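Local coordinates for cephalosporin hydroxylase CMCI (Streptomyces clavuligerus, PDB 2BM8), which probably takes part in cephamycin biosynthesis, helping to introduce the 7-alpha substituent of the cephem ring, and has the fold of a SAM-dependent methyltransferase, at residues P67-V72 / S221-R226; I156-A161 / I184-I189. The protein carries 3 engineered substitutions. One frame throughout, in Å; residues are numbered along the deposited sequence.

Contact 1 fixes the loop 221-226 against the first turns of helix 67-80, and contact 2 pairs two neighbouring parallel strands, 155-159 and 182-185, whose ends lead into Asn160, Glu186 and Asp187. Their centres lie 11 Å apart, and they touch through the loop. Leu224 CD2 packs on Glu186 CG at 3.7 Å and on Ile184 CG2 at 3.8 Å, while Gln223 O probably accepts a hydrogen bond from Asp187 N at 2.8 Å. Helix 67-80 serves both contacts, because Tyr73 reaches Glu186. The polar cluster at the strand ends sits where methyltransferases of this fold usually have their active site, so contact 1 probably forms part of its surroundings.

Contact 1 (P67-V72 / S221-R226); sequences PDTQAV and SSQLDR
Thr69 meets Gln223 with the two side chains crossing at about a right angle, the hydroxyl of one pointing at the amide oxygen of the other. Thr69 OG1 donates to Gln223 OE1 over 2.7 Å, and it arrives in the carbonyl plane on a lone pair, with a C=O...donor angle of 136°. Thr69 OG1 also accepts from Ser221 OG at 3.1 Å. A water donates to Thr69 OG1 and accepts from Gln223 N, the latter at 2.9 Å. The threonine's chi1 of -65° sets OG1 beside its backbone N, facing this polar group, and leaves CG2 to the apolar side, where Thr69 CG2 lies 4.0 Å from Leu224 CD1. There Val72 and Leu224 reach toward each other tip to tip, Val72 CG1 lying 3.4 Å from Leu224 CD1. Serine suits position 221 because one short hydroxyl works twice: besides donating to the threonine, Ser221 OG accepts from Leu224 N at 3.1 Å, an ST motif that shapes the loop. On the far side of the helix start, Pro67 packs on Pro67 of the second subunit. Because Gln223 OE1 accepts from Thr69 OG1 and Asp66 N while Gln223 NE2 donates to Leu64 O, the amide has one preferred rotation, and a buried threonine hydroxyl is satisfied as both donor and acceptor without any charge.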
# COMPACT_ATOMS: atom_id res chain seq x y z
N PRO B 67 16.85 12.16 -9.67
CA PRO B 67 16.46 12.14 -11.08
C PRO B 67 15.14 12.82 -11.44
O PRO B 67 15.05 13.40 -12.49
CB PRO B 67 16.38 10.63 -11.39
CG PRO B 67 17.40 10.05 -10.51
CD PRO B 67 17.27 10.82 -9.21
N ASP B 68 14.13 12.74 -10.59
CA ASP B 68 12.86 13.37 -10.90
C ASP B 68 13.01 14.88 -10.82
O ASP B 68 12.39 15.61 -11.59
CB ASP B 68 11.78 12.83 -9.95
CG ASP B 68 11.61 11.31 -10.08
OD1 ASP B 68 11.49 10.84 -11.25
OD2 ASP B 68 11.64 10.49 -9.11
N THR B 69 13.83 15.35 -9.89
CA THR B 69 14.12 16.78 -9.77
C THR B 69 14.96 17.33 -10.94
O THR B 69 14.66 18.40 -11.48
CB THR B 69 14.81 17.04 -8.45
OG1 THR B 69 13.90 16.73 -7.39
CG2 THR B 69 15.11 18.51 -8.26
N GLN B 70 16.00 16.58 -11.31
CA GLN B 70 16.80 16.87 -12.48
C GLN B 70 15.92 17.00 -13.72
O GLN B 70 16.10 17.93 -14.51
CB GLN B 70 17.84 15.77 -12.71
CG GLN B 70 18.98 15.74 -11.70
CD GLN B 70 19.87 14.50 -11.87
OE1 GLN B 70 20.29 14.18 -13.00
NE2 GLN B 70 20.14 13.80 -10.76
N ALA B 71 14.96 16.10 -13.87
CA ALA B 71 14.01 16.14 -15.00
C ALA B 71 13.18 17.43 -15.06
O ALA B 71 12.99 18.01 -16.12
CB ALA B 71 13.07 14.93 -14.97
N VAL B 72 12.66 17.85 -13.91
CA VAL B 72 11.91 19.09 -13.82
C VAL B 72 12.81 20.29 -14.18
O VAL B 72 12.44 21.08 -15.04
CB VAL B 72 11.31 19.26 -12.40
CG1 VAL B 72 10.83 20.69 -12.19
CG2 VAL B 72 10.19 18.26 -12.18
N SER B 221 8.02 16.71 -8.62
CA SER B 221 8.97 15.93 -7.82
C SER B 221 8.80 16.12 -6.33
O SER B 221 8.42 17.20 -5.89
CB SER B 221 10.42 16.26 -8.22
OG SER B 221 10.92 17.41 -7.53
N SER B 222 9.10 15.08 -5.56
CA SER B 222 9.00 15.15 -4.11
C SER B 222 9.93 16.23 -3.50
O SER B 222 9.59 16.81 -2.47
CB SER B 222 9.25 13.78 -3.47
OG SER B 222 10.62 13.44 -3.42
N GLN B 223 11.05 16.55 -4.13
CA GLN B 223 11.93 17.60 -3.60
C GLN B 223 11.41 19.01 -3.89
O GLN B 223 11.61 19.92 -3.09
CB GLN B 223 13.37 17.46 -4.12
CG GLN B 223 14.19 16.33 -3.45
CD GLN B 223 15.52 16.07 -4.17
OE1 GLN B 223 15.56 16.07 -5.41
NE2 GLN B 223 16.60 15.85 -3.39
N LEU B 224 10.76 19.21 -5.02
CA LEU B 224 10.24 20.53 -5.38
C LEU B 224 8.78 20.73 -5.00
O LEU B 224 8.24 21.80 -5.20
CB LEU B 224 10.39 20.73 -6.87
CG LEU B 224 11.81 20.68 -7.40
CD1 LEU B 224 11.77 20.70 -8.91
CD2 LEU B 224 12.61 21.85 -6.84
N ASP B 225 8.15 19.67 -4.50
CA ASP B 225 6.75 19.64 -4.07
C ASP B 225 6.29 20.97 -3.53
O ASP B 225 6.81 21.45 -2.52
CB ASP B 225 6.60 18.59 -2.96
CG ASP B 225 5.15 18.22 -2.66
OD1 ASP B 225 4.21 18.81 -3.21
OD2 ASP B 225 4.86 17.32 -1.87
N ARG B 226 5.30 21.57 -4.21
CA ARG B 226 4.62 22.78 -3.75
C ARG B 226 5.55 23.96 -3.40
O ARG B 226 5.18 24.80 -2.58
CB ARG B 226 3.73 22.44 -2.54
CG ARG B 226 2.53 21.54 -2.84
CD ARG B 226 1.84 21.00 -1.58
NE ARG B 226 2.61 19.90 -0.98
CZ ARG B 226 2.41 19.40 0.24
NH1 ARG B 226 1.49 19.89 1.05
NH2 ARG B 226 3.18 18.41 0.66
O HOH W 1 12.30 14.47 -5.77

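Contact 2 (I156-A161 / I184-I189); sequences IFIDNA and IIEDMI. Engineered in segment 156-161: Asn160 (natural residue Asp).
Asp159 and Ile184 share one of the two strong backbone bonds of this strand pair, Asp159 N donating a hydrogen bond to Ile184 O at 2.8 Å. The other runs from Ile184 N to Phe157 O, also 2.8 Å, and a weak one from Glu186 N to Asp159 O follows at 3.3 Å, where the strands give way to loops. On one face of the sheet the branched isoleucines pack beneath helix 67-80, Ile156 CG2 lying 3.8 Å from Ile184 CD1; further on, Ile158 CG2 borders the Glu186 carboxylate, 3.6 Å from Glu186 OE2. Asp159 and Ile185 point to the other face, toward helix 165-175, which links the two strands in a beta-alpha-beta unit of a Rossmann-like sheet ordered 3-2-1-4-5-7-6, the class I methyltransferase arrangement. Past the strand ends, Asn160, an engineered residue that is Asp in the natural sequence, sets OD1 3.0 Å from Glu186 OE1. Both are acceptors and do not bond; their amide and carboxylate planes stand 85° apart. Other partners hold them in place: Asn160 ND2 donates to Glu87 OE1, Lys65 NZ makes a salt bridge with Glu186 OE1, and Tyr73 OH bonds Glu186 OE2. A water donates to both Asn160 OD1, at 3.1 Å, and Asp187 OD2, at 2.6 Å. Behind them, Asp159 swings its carboxylate anti to its own nitrogen (chi1 175°), and OD2 then accepts the backbone N-H groups of Ala161, in an Asx turn, and of His162, holding the loop that carries Asn160.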
# COMPACT_ATOMS: atom_id res chain seq x y z
N ILE B 156 16.85 32.05 -12.13
CA ILE B 156 16.28 31.10 -11.19
C ILE B 156 17.06 31.20 -9.87
O ILE B 156 18.27 30.99 -9.85
CB ILE B 156 16.37 29.67 -11.74
CG1 ILE B 156 15.65 29.56 -13.08
CG2 ILE B 156 15.80 28.66 -10.72
CD1 ILE B 156 15.86 28.22 -13.76
N PHE B 157 16.36 31.52 -8.80
CA PHE B 157 16.92 31.60 -7.46
C PHE B 157 16.45 30.37 -6.68
O PHE B 157 15.26 30.16 -6.53
CB PHE B 157 16.45 32.88 -6.78
CG PHE B 157 17.10 33.15 -5.45
CD1 PHE B 157 18.04 34.17 -5.32
CD2 PHE B 157 16.78 32.38 -4.33
CE1 PHE B 157 18.65 34.42 -4.10
CE2 PHE B 157 17.40 32.62 -3.11
CZ PHE B 157 18.33 33.64 -2.99
N ILE B 158 17.38 29.58 -6.17
CA ILE B 158 17.05 28.31 -5.51
C ILE B 158 17.55 28.33 -4.07
O ILE B 158 18.74 28.44 -3.82
CB ILE B 158 17.66 27.11 -6.26
CG1 ILE B 158 17.30 27.18 -7.74
CG2 ILE B 158 17.15 25.79 -5.66
CD1 ILE B 158 17.92 26.12 -8.57
N ASP B 159 16.61 28.25 -3.13
CA ASP B 159 16.93 28.10 -1.72
C ASP B 159 17.12 26.63 -1.33
O ASP B 159 16.20 25.83 -1.40
CB ASP B 159 15.80 28.68 -0.88
CG ASP B 159 16.01 28.44 0.58
OD1 ASP B 159 15.04 28.03 1.27
OD2 ASP B 159 17.14 28.62 1.10
N ASN B 160 18.35 26.28 -0.92
CA ASN B 160 18.66 25.00 -0.26
C ASN B 160 19.15 25.20 1.18
O ASN B 160 19.55 24.25 1.83
CB ASN B 160 19.71 24.21 -1.06
CG ASN B 160 19.11 23.47 -2.25
OD1 ASN B 160 18.33 22.52 -2.09
ND2 ASN B 160 19.48 23.89 -3.46
N ALA B 161 19.11 26.43 1.70
CA ALA B 161 19.63 26.72 3.04
C ALA B 161 18.51 26.86 4.08
O ALA B 161 18.61 26.31 5.18
CB ALA B 161 20.49 27.99 3.00
N ILE B 184 12.60 29.39 -5.89
CA ILE B 184 12.31 28.00 -5.59
C ILE B 184 12.82 27.58 -4.21
O ILE B 184 13.99 27.80 -3.87
CB ILE B 184 12.93 27.09 -6.67
CG1 ILE B 184 12.13 27.25 -7.97
CG2 ILE B 184 12.91 25.63 -6.23
CD1 ILE B 184 12.85 26.78 -9.19
N ILE B 185 11.95 26.97 -3.42
CA ILE B 185 12.35 26.44 -2.12
C ILE B 185 12.24 24.94 -2.17
O ILE B 185 11.16 24.39 -2.27
CB ILE B 185 11.46 27.02 -1.01
CG1 ILE B 185 11.73 28.51 -0.86
CG2 ILE B 185 11.74 26.32 0.31
CD1 ILE B 185 10.59 29.29 -0.28
N GLU B 186 13.38 24.27 -2.13
CA GLU B 186 13.39 22.81 -2.20
C GLU B 186 13.13 22.25 -0.81
O GLU B 186 13.48 22.87 0.18
CB GLU B 186 14.71 22.31 -2.77
CG GLU B 186 15.01 22.80 -4.19
CD GLU B 186 16.13 22.02 -4.90
OE1 GLU B 186 16.72 21.14 -4.25
OE2 GLU B 186 16.43 22.32 -6.08
N ASP B 187 12.43 21.11 -0.74
CA ASP B 187 12.31 20.26 0.45
C ASP B 187 11.47 20.81 1.60
O ASP B 187 10.60 20.10 2.13
CB ASP B 187 13.69 19.88 0.99
CG ASP B 187 14.49 19.03 0.01
OD1 ASP B 187 14.02 17.90 -0.30
OD2 ASP B 187 15.56 19.41 -0.52
N MET B 188 11.73 22.06 1.98
CA MET B 188 11.30 22.54 3.28
C MET B 188 9.84 22.97 3.41
O MET B 188 9.28 22.87 4.51
CB MET B 188 12.21 23.69 3.76
CG MET B 188 12.14 23.93 5.28
SD MET B 188 12.48 22.44 6.33
CE MET B 188 14.23 22.68 6.73
N ILE B 189 9.20 23.40 2.32
CA ILE B 189 7.85 23.97 2.44
C ILE B 189 6.82 23.01 3.03
O ILE B 189 6.05 23.42 3.88
CB ILE B 189 7.37 24.61 1.11
CG1 ILE B 189 7.80 26.08 1.12
CG2 ILE B 189 5.86 24.51 0.95
CD1 ILE B 189 7.63 26.79 -0.17
O HOH W 2 17.11 21.25 0.43